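Local coordinates for protein mRNA interferase (Mycobacterium tuberculosis, PDB 6L2A) that probably acts as the toxin of a type II toxin-antitoxin system, an endoribonuclease of the PemK/MazF family that cleaves RNA, at residues 48-62 / 78-92. The protein carries 6 engineered substitutions. Sequence-based numbering, arbitrary orientation.
Sequences GVITVVPVTSNIAKV and VDCKAQAEQIRSIAT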
ATOM      1  N   GLY A  48      11.976   5.069   9.695  1.00 24.24           N
ATOM      2  CA  GLY A  48      11.589   4.089   8.711  1.00 29.66           C
ATOM      3  C   GLY A  48      10.134   4.256   8.295  1.00 28.04           C
ATOM      4  O   GLY A  48       9.378   5.037   8.857  1.00 31.15           O
ATOM      5  N   VAL A  49       9.776   3.481   7.266  1.00 24.85           N
ATOM      6  CA  VAL A  49       8.431   3.511   6.698  1.00 22.36           C
ATOM      7  C   VAL A  49       7.562   2.459   7.370  1.00 23.43           C
ATOM      8  O   VAL A  49       7.981   1.313   7.573  1.00 25.30           O
ATOM      9  CB  VAL A  49       8.468   3.293   5.173  1.00 31.06           C
ATOM     10  CG1 VAL A  49       8.844   4.577   4.458  1.00 41.96           C
ATOM     11  CG2 VAL A  49       9.430   2.174   4.816  1.00 30.57           C
ATOM     12  N   ILE A  50       6.344   2.861   7.720  1.00 19.66           N
ATOM     13  CA  ILE A  50       5.270   1.971   8.137  1.00 24.65           C
ATOM     14  C   ILE A  50       4.188   2.053   7.071  1.00 23.12           C
ATOM     15  O   ILE A  50       4.009   3.093   6.432  1.00 27.82           O
ATOM     16  CB  ILE A  50       4.707   2.356   9.525  1.00 25.91           C
ATOM     17  CG1 ILE A  50       5.849   2.541  10.524  1.00 32.48           C
ATOM     18  CG2 ILE A  50       3.723   1.313  10.036  1.00 34.95           C
ATOM     19  CD1 ILE A  50       6.613   1.269  10.813  1.00 27.01           C
ATOM     20  N   THR A  51       3.473   0.953   6.861  1.00 16.33           N
ATOM     21  CA  THR A  51       2.375   0.925   5.908  1.00 12.82           C
ATOM     22  C   THR A  51       1.062   0.848   6.673  1.00 17.53           C
ATOM     23  O   THR A  51       0.912   0.013   7.569  1.00 16.49           O
ATOM     24  CB  THR A  51       2.517  -0.250   4.940  1.00 18.30           C
ATOM     25  OG1 THR A  51       3.743  -0.112   4.212  1.00 17.50           O
ATOM     26  CG2 THR A  51       1.363  -0.263   3.963  1.00 22.35           C
ATOM     27  N   VAL A  52       0.126   1.737   6.335  1.00 14.54           N
ATOM     28  CA  VAL A  52      -1.123   1.869   7.071  1.00 13.60           C
ATOM     29  C   VAL A  52      -2.301   1.849   6.108  1.00 18.66           C
ATOM     30  O   VAL A  52      -2.176   2.154   4.920  1.00 16.78           O
ATOM     31  CB  VAL A  52      -1.165   3.155   7.927  1.00 14.74           C
ATOM     32  CG1 VAL A  52      -0.032   3.157   8.945  1.00 14.25           C
ATOM     33  CG2 VAL A  52      -1.105   4.390   7.036  1.00 16.27           C
ATOM     34  N   VAL A  53      -3.459   1.495   6.652  1.00 15.61           N
ATOM     35  CA  VAL A  53      -4.728   1.516   5.930  1.00 13.82           C
ATOM     36  C   VAL A  53      -5.646   2.531   6.604  1.00 15.33           C
ATOM     37  O   VAL A  53      -6.039   2.333   7.763  1.00 18.46           O
ATOM     38  CB  VAL A  53      -5.360   0.117   5.888  1.00 15.08           C
ATOM     39  CG1 VAL A  53      -6.803   0.196   5.447  1.00 14.38           C
ATOM     40  CG2 VAL A  53      -4.567  -0.786   4.954  1.00 14.93           C
ATOM     41  N   PRO A  54      -5.999   3.626   5.933  1.00 19.84           N
ATOM     42  CA  PRO A  54      -6.824   4.653   6.576  1.00 17.37           C
ATOM     43  C   PRO A  54      -8.215   4.143   6.909  1.00 18.21           C
ATOM     44  O   PRO A  54      -8.747   3.233   6.269  1.00 18.47           O
ATOM     45  CB  PRO A  54      -6.883   5.774   5.530  1.00 18.17           C
ATOM     46  CG  PRO A  54      -5.711   5.530   4.641  1.00 21.95           C
ATOM     47  CD  PRO A  54      -5.536   4.044   4.602  1.00 20.32           C
ATOM     48  N   VAL A  55      -8.807   4.763   7.923  1.00 18.20           N
ATOM     49  CA  VAL A  55     -10.095   4.367   8.470  1.00 18.95           C
ATOM     50  C   VAL A  55     -11.027   5.570   8.425  1.00 19.46           C
ATOM     51  O   VAL A  55     -10.607   6.698   8.701  1.00 27.86           O
ATOM     52  CB  VAL A  55      -9.923   3.830   9.908  1.00 24.82           C
ATOM     53  CG1 VAL A  55     -11.243   3.737  10.610  1.00 33.04           C
ATOM     54  CG2 VAL A  55      -9.249   2.468   9.880  1.00 23.46           C
ATOM     55  N   THR A  56     -12.288   5.333   8.056  1.00 21.35           N
ATOM     56  CA  THR A  56     -13.285   6.391   7.959  1.00 20.97           C
ATOM     57  C   THR A  56     -14.563   5.975   8.673  1.00 28.09           C
ATOM     58  O   THR A  56     -14.870   4.787   8.793  1.00 25.54           O
ATOM     59  CB  THR A  56     -13.611   6.738   6.497  1.00 33.40           C
ATOM     60  OG1 THR A  56     -14.673   7.701   6.458  1.00 26.42           O
ATOM     61  CG2 THR A  56     -14.041   5.495   5.738  1.00 22.83           C
ATOM     62  N   SER A  57     -15.312   6.974   9.139  1.00 20.65           N
ATOM     63  CA  SER A  57     -16.548   6.749   9.877  1.00 21.89           C
ATOM     64  C   SER A  57     -17.779   6.676   8.983  1.00 26.03           C
ATOM     65  O   SER A  57     -18.879   6.438   9.489  1.00 30.15           O
ATOM     66  CB  SER A  57     -16.743   7.851  10.926  1.00 35.85           C
ATOM     67  OG  SER A  57     -16.660   9.137  10.339  1.00 32.66           O
ATOM     68  N   ASN A  58     -17.631   6.878   7.676  1.00 29.13           N
ATOM     69  CA  ASN A  58     -18.745   6.742   6.745  1.00 25.65           C
ATOM     70  C   ASN A  58     -18.829   5.286   6.307  1.00 30.01           C
ATOM     71  O   ASN A  58     -17.993   4.816   5.529  1.00 31.87           O
ATOM     72  CB  ASN A  58     -18.573   7.664   5.541  1.00 25.30           C
ATOM     73  CG  ASN A  58     -19.771   7.630   4.610  1.00 44.44           C
ATOM     74  OD1 ASN A  58     -20.913   7.514   5.056  1.00 46.35           O
ATOM     75  ND2 ASN A  58     -19.515   7.714   3.309  1.00 35.36           N
ATOM     76  N   ILE A  59     -19.839   4.571   6.802  1.00 31.13           N
ATOM     77  CA  ILE A  59     -19.975   3.145   6.527  1.00 22.70           C
ATOM     78  C   ILE A  59     -21.227   2.886   5.700  1.00 32.29           C
ATOM     79  O   ILE A  59     -21.822   1.804   5.783  1.00 30.66           O
ATOM     80  CB  ILE A  59     -20.008   2.328   7.831  1.00 29.07           C
ATOM     81  CG1 ILE A  59     -21.110   2.845   8.758  1.00 35.07           C
ATOM     82  CG2 ILE A  59     -18.657   2.381   8.530  1.00 32.31           C
ATOM     83  CD1 ILE A  59     -21.304   2.002  10.001  1.00 36.20           C
ATOM     84  N   ALA A  60     -21.629   3.871   4.891  1.00 27.39           N
ATOM     85  CA  ALA A  60     -22.831   3.721   4.074  1.00 33.50           C
ATOM     86  C   ALA A  60     -22.722   2.512   3.152  1.00 38.95           C
ATOM     87  O   ALA A  60     -23.642   1.690   3.073  1.00 32.49           O
ATOM     88  CB  ALA A  60     -23.079   4.996   3.266  1.00 34.24           C
ATOM     89  N   LYS A  61     -21.601   2.389   2.446  1.00 32.06           N
ATOM     90  CA  LYS A  61     -21.329   1.240   1.591  1.00 28.17           C
ATOM     91  C   LYS A  61     -19.965   0.685   1.967  1.00 30.12           C
ATOM     92  O   LYS A  61     -18.968   1.413   1.932  1.00 32.99           O
ATOM     93  CB  LYS A  61     -21.361   1.627   0.109  1.00 29.58           C
ATOM     94  CG  LYS A  61     -22.690   2.186  -0.371  1.00 28.42           C
ATOM     95  CD  LYS A  61     -22.561   2.758  -1.775  1.00 37.62           C
ATOM     96  CE  LYS A  61     -23.861   3.392  -2.242  1.00 47.14           C
ATOM     97  NZ  LYS A  61     -23.747   3.912  -3.634  1.00 47.52           N
ATOM     98  N   VAL A  62     -19.922  -0.590   2.337  1.00 23.00           N
ATOM     99  CA  VAL A  62     -18.679  -1.267   2.691  1.00 18.97           C
ATOM    100  C   VAL A  62     -18.352  -2.221   1.550  1.00 22.67           C
ATOM    101  O   VAL A  62     -18.971  -3.282   1.412  1.00 24.50           O
ATOM    102  CB  VAL A  62     -18.780  -2.003   4.030  1.00 23.15           C
ATOM    103  CG1 VAL A  62     -17.503  -2.788   4.298  1.00 21.27           C
ATOM    104  CG2 VAL A  62     -19.051  -1.015   5.158  1.00 27.74           C
ATOM    105  N   VAL A  78     -17.161   5.226  17.008  1.00 26.70           N
ATOM    106  CA  VAL A  78     -18.200   4.847  16.059  1.00 27.49           C
ATOM    107  C   VAL A  78     -17.703   3.666  15.246  1.00 28.85           C
ATOM    108  O   VAL A  78     -16.494   3.448  15.119  1.00 31.32           O
ATOM    109  CB  VAL A  78     -18.578   6.009  15.113  1.00 28.80           C
ATOM    110  CG1 VAL A  78     -19.482   6.982  15.811  1.00 32.49           C
ATOM    111  CG2 VAL A  78     -17.322   6.708  14.616  1.00 33.45           C
ATOM    112  N   ASP A  79     -18.639   2.900  14.688  1.00 29.22           N
ATOM    113  CA  ASP A  79     -18.259   1.907  13.695  1.00 37.79           C
ATOM    114  C   ASP A  79     -17.583   2.605  12.526  1.00 35.52           C
ATOM    115  O   ASP A  79     -18.012   3.676  12.084  1.00 25.03           O
ATOM    116  CB  ASP A  79     -19.474   1.116  13.210  1.00 31.11           C
ATOM    117  CG  ASP A  79     -20.007   0.163  14.261  1.00 33.77           C
ATOM    118  OD1 ASP A  79     -19.319  -0.037  15.282  1.00 29.96           O
ATOM    119  OD2 ASP A  79     -21.112  -0.387  14.065  1.00 42.78           O
ATOM    120  N   CYS A  80     -16.503   2.008  12.041  1.00 26.19           N
ATOM    121  CA  CYS A  80     -15.714   2.595  10.975  1.00 25.27           C
ATOM    122  C   CYS A  80     -15.365   1.502   9.982  1.00 24.80           C
ATOM    123  O   CYS A  80     -15.614   0.317  10.219  1.00 23.78           O
ATOM    124  CB  CYS A  80     -14.450   3.259  11.526  1.00 25.09           C
ATOM    125  SG  CYS A  80     -14.715   4.751  12.511  1.00 30.11           S
ATOM    126  N   LYS A  81     -14.785   1.897   8.857  1.00 18.34           N
ATOM    127  CA  LYS A  81     -14.310   0.920   7.892  1.00 19.71           C
ATOM    128  C   LYS A  81     -12.877   1.243   7.503  1.00 16.27           C
ATOM    129  O   LYS A  81     -12.528   2.404   7.271  1.00 18.59           O
ATOM    130  CB  LYS A  81     -15.212   0.856   6.644  1.00 24.46           C
ATOM    131  CG  LYS A  81     -15.314   2.132   5.837  1.00 20.93           C
ATOM    132  CD  LYS A  81     -16.122   1.891   4.570  1.00 23.37           C
ATOM    133  CE  LYS A  81     -16.073   3.091   3.642  1.00 23.11           C
ATOM    134  NZ  LYS A  81     -17.009   2.938   2.494  1.00 23.49           N
ATOM    135  N   ALA A  82     -12.043   0.207   7.478  1.00 18.78           N
ATOM    136  CA  ALA A  82     -10.698   0.326   6.942  1.00 15.54           C
ATOM    137  C   ALA A  82     -10.773   0.283   5.423  1.00 16.45           C
ATOM    138  O   ALA A  82     -11.466  -0.564   4.856  1.00 16.93           O
ATOM    139  CB  ALA A  82      -9.807  -0.800   7.466  1.00 15.12           C
ATOM    140  N   GLN A  83     -10.072   1.201   4.770  1.00 18.36           N
ATOM    141  CA  GLN A  83     -10.120   1.351   3.318  1.00 22.32           C
ATOM    142  C   GLN A  83      -8.793   0.860   2.745  1.00 16.07           C
ATOM    143  O   GLN A  83      -7.835   1.626   2.623  1.00 16.39           O
ATOM    144  CB  GLN A  83     -10.385   2.802   2.935  1.00 16.91           C
ATOM    145  CG  GLN A  83     -11.630   3.400   3.561  1.00 18.85           C
ATOM    146  CD  GLN A  83     -11.839   4.844   3.149  1.00 30.22           C
ATOM    147  OE1 GLN A  83     -11.464   5.768   3.870  1.00 33.83           O
ATOM    148  NE2 GLN A  83     -12.433   5.045   1.980  1.00 29.59           N
ATOM    149  N   ALA A  84      -8.743  -0.426   2.385  1.00 16.09           N
ATOM    150  CA  ALA A  84      -7.513  -0.994   1.847  1.00 18.50           C
ATOM    151  C   ALA A  84      -7.115  -0.367   0.519  1.00 22.53           C
ATOM    152  O   ALA A  84      -5.928  -0.382   0.175  1.00 17.85           O
ATOM    153  CB  ALA A  84      -7.649  -2.509   1.684  1.00 17.65           C
ATOM    154  N   GLU A  85      -8.072   0.183  -0.233  1.00 17.83           N
ATOM    155  CA  GLU A  85      -7.735   0.861  -1.478  1.00 20.01           C
ATOM    156  C   GLU A  85      -7.028   2.191  -1.246  1.00 21.95           C
ATOM    157  O   GLU A  85      -6.520   2.778  -2.206  1.00 21.67           O
ATOM    158  CB  GLU A  85      -8.995   1.075  -2.326  1.00 20.32           C
ATOM    159  CG  GLU A  85      -9.849   2.292  -1.957  1.00 21.22           C
ATOM    160  CD  GLU A  85     -10.733   2.079  -0.735  1.00 27.62           C
ATOM    161  OE1 GLU A  85     -10.571   1.062  -0.030  1.00 17.87           O
ATOM    162  OE2 GLU A  85     -11.606   2.938  -0.485  1.00 28.57           O
ATOM    163  N   GLN A  86      -6.975   2.672  -0.002  1.00 18.21           N
ATOM    164  CA  GLN A  86      -6.296   3.915   0.339  1.00 22.48           C
ATOM    165  C   GLN A  86      -4.975   3.667   1.057  1.00 20.46           C
ATOM    166  O   GLN A  86      -4.475   4.559   1.748  1.00 23.67           O
ATOM    167  CB  GLN A  86      -7.207   4.799   1.192  1.00 24.55           C
ATOM    168  CG  GLN A  86      -8.565   5.074   0.568  1.00 30.45           C
ATOM    169  CD  GLN A  86      -8.712   6.510   0.112  1.00 43.55           C
ATOM    170  OE1 GLN A  86      -8.067   6.938  -0.847  1.00 49.36           O
ATOM    171  NE2 GLN A  86      -9.560   7.265   0.801  1.00 46.57           N
ATOM    172  N   ILE A  87      -4.403   2.470   0.898  1.00 17.15           N
ATOM    173  CA  ILE A  87      -3.191   2.091   1.616  1.00 14.11           C
ATOM    174  C   ILE A  87      -2.055   3.059   1.301  1.00 31.02           C
ATOM    175  O   ILE A  87      -1.875   3.488   0.154  1.00 22.06           O
ATOM    176  CB  ILE A  87      -2.829   0.639   1.255  1.00 21.18           C
ATOM    177  CG1 ILE A  87      -1.537   0.189   1.934  1.00 21.36           C
ATOM    178  CG2 ILE A  87      -2.730   0.467  -0.259  1.00 26.77           C
ATOM    179  CD1 ILE A  87      -1.214  -1.271   1.674  1.00 23.13           C
ATOM    180  N   ARG A  88      -1.300   3.435   2.336  1.00 22.63           N
ATOM    181  CA  ARG A  88      -0.172   4.346   2.189  1.00 29.61           C
ATOM    182  C   ARG A  88       0.978   3.890   3.072  1.00 25.36           C
ATOM    183  O   ARG A  88       0.783   3.221   4.090  1.00 20.10           O
ATOM    184  CB  ARG A  88      -0.507   5.794   2.580  1.00 26.23           C
ATOM    185  CG  ARG A  88      -1.949   6.220   2.435  1.00 48.08           C
ATOM    186  CD  ARG A  88      -2.206   6.861   1.086  1.00 48.07           C
ATOM    187  NE  ARG A  88      -3.396   7.704   1.119  1.00 41.59           N
ATOM    188  CZ  ARG A  88      -3.401   8.961   1.551  1.00 62.61           C
ATOM    189  NH1 ARG A  88      -4.527   9.661   1.550  1.00 65.71           N
ATOM    190  NH2 ARG A  88      -2.278   9.520   1.984  1.00 55.81           N
ATOM    191  N   SER A  89       2.182   4.292   2.682  1.00 28.85           N
ATOM    192  CA  SER A  89       3.369   4.157   3.513  1.00 24.02           C
ATOM    193  C   SER A  89       3.749   5.528   4.049  1.00 29.28           C
ATOM    194  O   SER A  89       3.790   6.505   3.294  1.00 28.80           O
ATOM    195  CB  SER A  89       4.533   3.544   2.732  1.00 28.89           C
ATOM    196  OG  SER A  89       4.251   2.198   2.393  1.00 37.25           O
ATOM    197  N   ILE A  90       4.012   5.598   5.352  1.00 27.33           N
ATOM    198  CA  ILE A  90       4.322   6.852   6.018  1.00 23.11           C
ATOM    199  C   ILE A  90       5.596   6.674   6.827  1.00 19.93           C
ATOM    200  O   ILE A  90       5.999   5.559   7.162  1.00 19.47           O
ATOM    201  CB  ILE A  90       3.172   7.325   6.934  1.00 24.80           C
ATOM    202  CG1 ILE A  90       2.865   6.257   7.984  1.00 19.74           C
ATOM    203  CG2 ILE A  90       1.930   7.637   6.114  1.00 33.50           C
ATOM    204  CD1 ILE A  90       1.865   6.704   9.040  1.00 22.30           C
ATOM    205  N   ALA A  91       6.233   7.798   7.135  1.00 22.64           N
ATOM    206  CA  ALA A  91       7.348   7.787   8.066  1.00 23.89           C
ATOM    207  C   ALA A  91       6.840   7.540   9.480  1.00 20.39           C
ATOM    208  O   ALA A  91       5.719   7.913   9.833  1.00 23.35           O
ATOM    209  CB  ALA A  91       8.111   9.110   8.003  1.00 23.99           C
ATOM    210  N   THR A  92       7.679   6.897  10.298  1.00 20.50           N
ATOM    211  CA  THR A  92       7.329   6.739  11.707  1.00 25.56           C
ATOM    212  C   THR A  92       7.128   8.090  12.376  1.00 29.69           C
ATOM    213  O   THR A  92       6.356   8.201  13.335  1.00 21.92           O
ATOM    214  CB  THR A  92       8.406   5.943  12.446  1.00 24.44           C
ATOM    215  OG1 THR A  92       9.661   6.629  12.353  1.00 29.45           O
ATOM    216  CG2 THR A  92       8.546   4.553  11.854  1.00 24.65           C
TER
HETATM  217  O   HOH W   1      10.783   7.970  10.417  1.00 23.30           O
HETATM  218  O   HOH W   2     -20.254   5.224  11.660  1.00 35.23           O
HETATM  219  O   HOH W   3     -19.620   4.491   2.794  1.00 31.13           O
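Val53 and Val55 press against Ala82 and Cys80 where the long strand 49-56 pairs antiparallel with strand 80-83. The Val55 CG1 methyl, placed anti to the backbone N (chi1 166°), runs into Cys80 CB at 3.4 Å, tighter than ordinary van der Waals contact, while Val53 CG1 lies 3.8 Å from Ala82 CB. Beyond the 3-10 turn 84-85 the chain returns to the same strand as 88-91, so one strand serves two successive partners. Around that detour, Pro54 sets its ring crosswise to the Gln86 side chain, with CD 3.1 Å from Gln86 O. Val52 and Arg88 exchange two backbone hydrogen bonds. On the neighbouring pair Thr51 OG1 lies 3.0 Å from Ser89 OG, and each hydroxyl hydrogen-bonds to the second subunit, Thr51 to its His117 and Ser89 to its Ile87, tying this pair to the dimer interface. Loop 57-62 is more exposed and water-lined, but buried Lys81 anchors it: its extended chain passes Thr56 CG2, and NZ hydrogen-bonds to Lys61 O, to Gln66 OE1 and to a water that also takes the Lys61 N-H. Another water bridges Ser57 O and Asp79 O. In the curled, SH3-like MazF sheet, strand 28-32 flanks 49-56 and strand 66-69 flanks 80-83, Leu114 of helix 104-117 packs on Val53 and Ile87, and helix 36-45 touches Ile50 and Thr92.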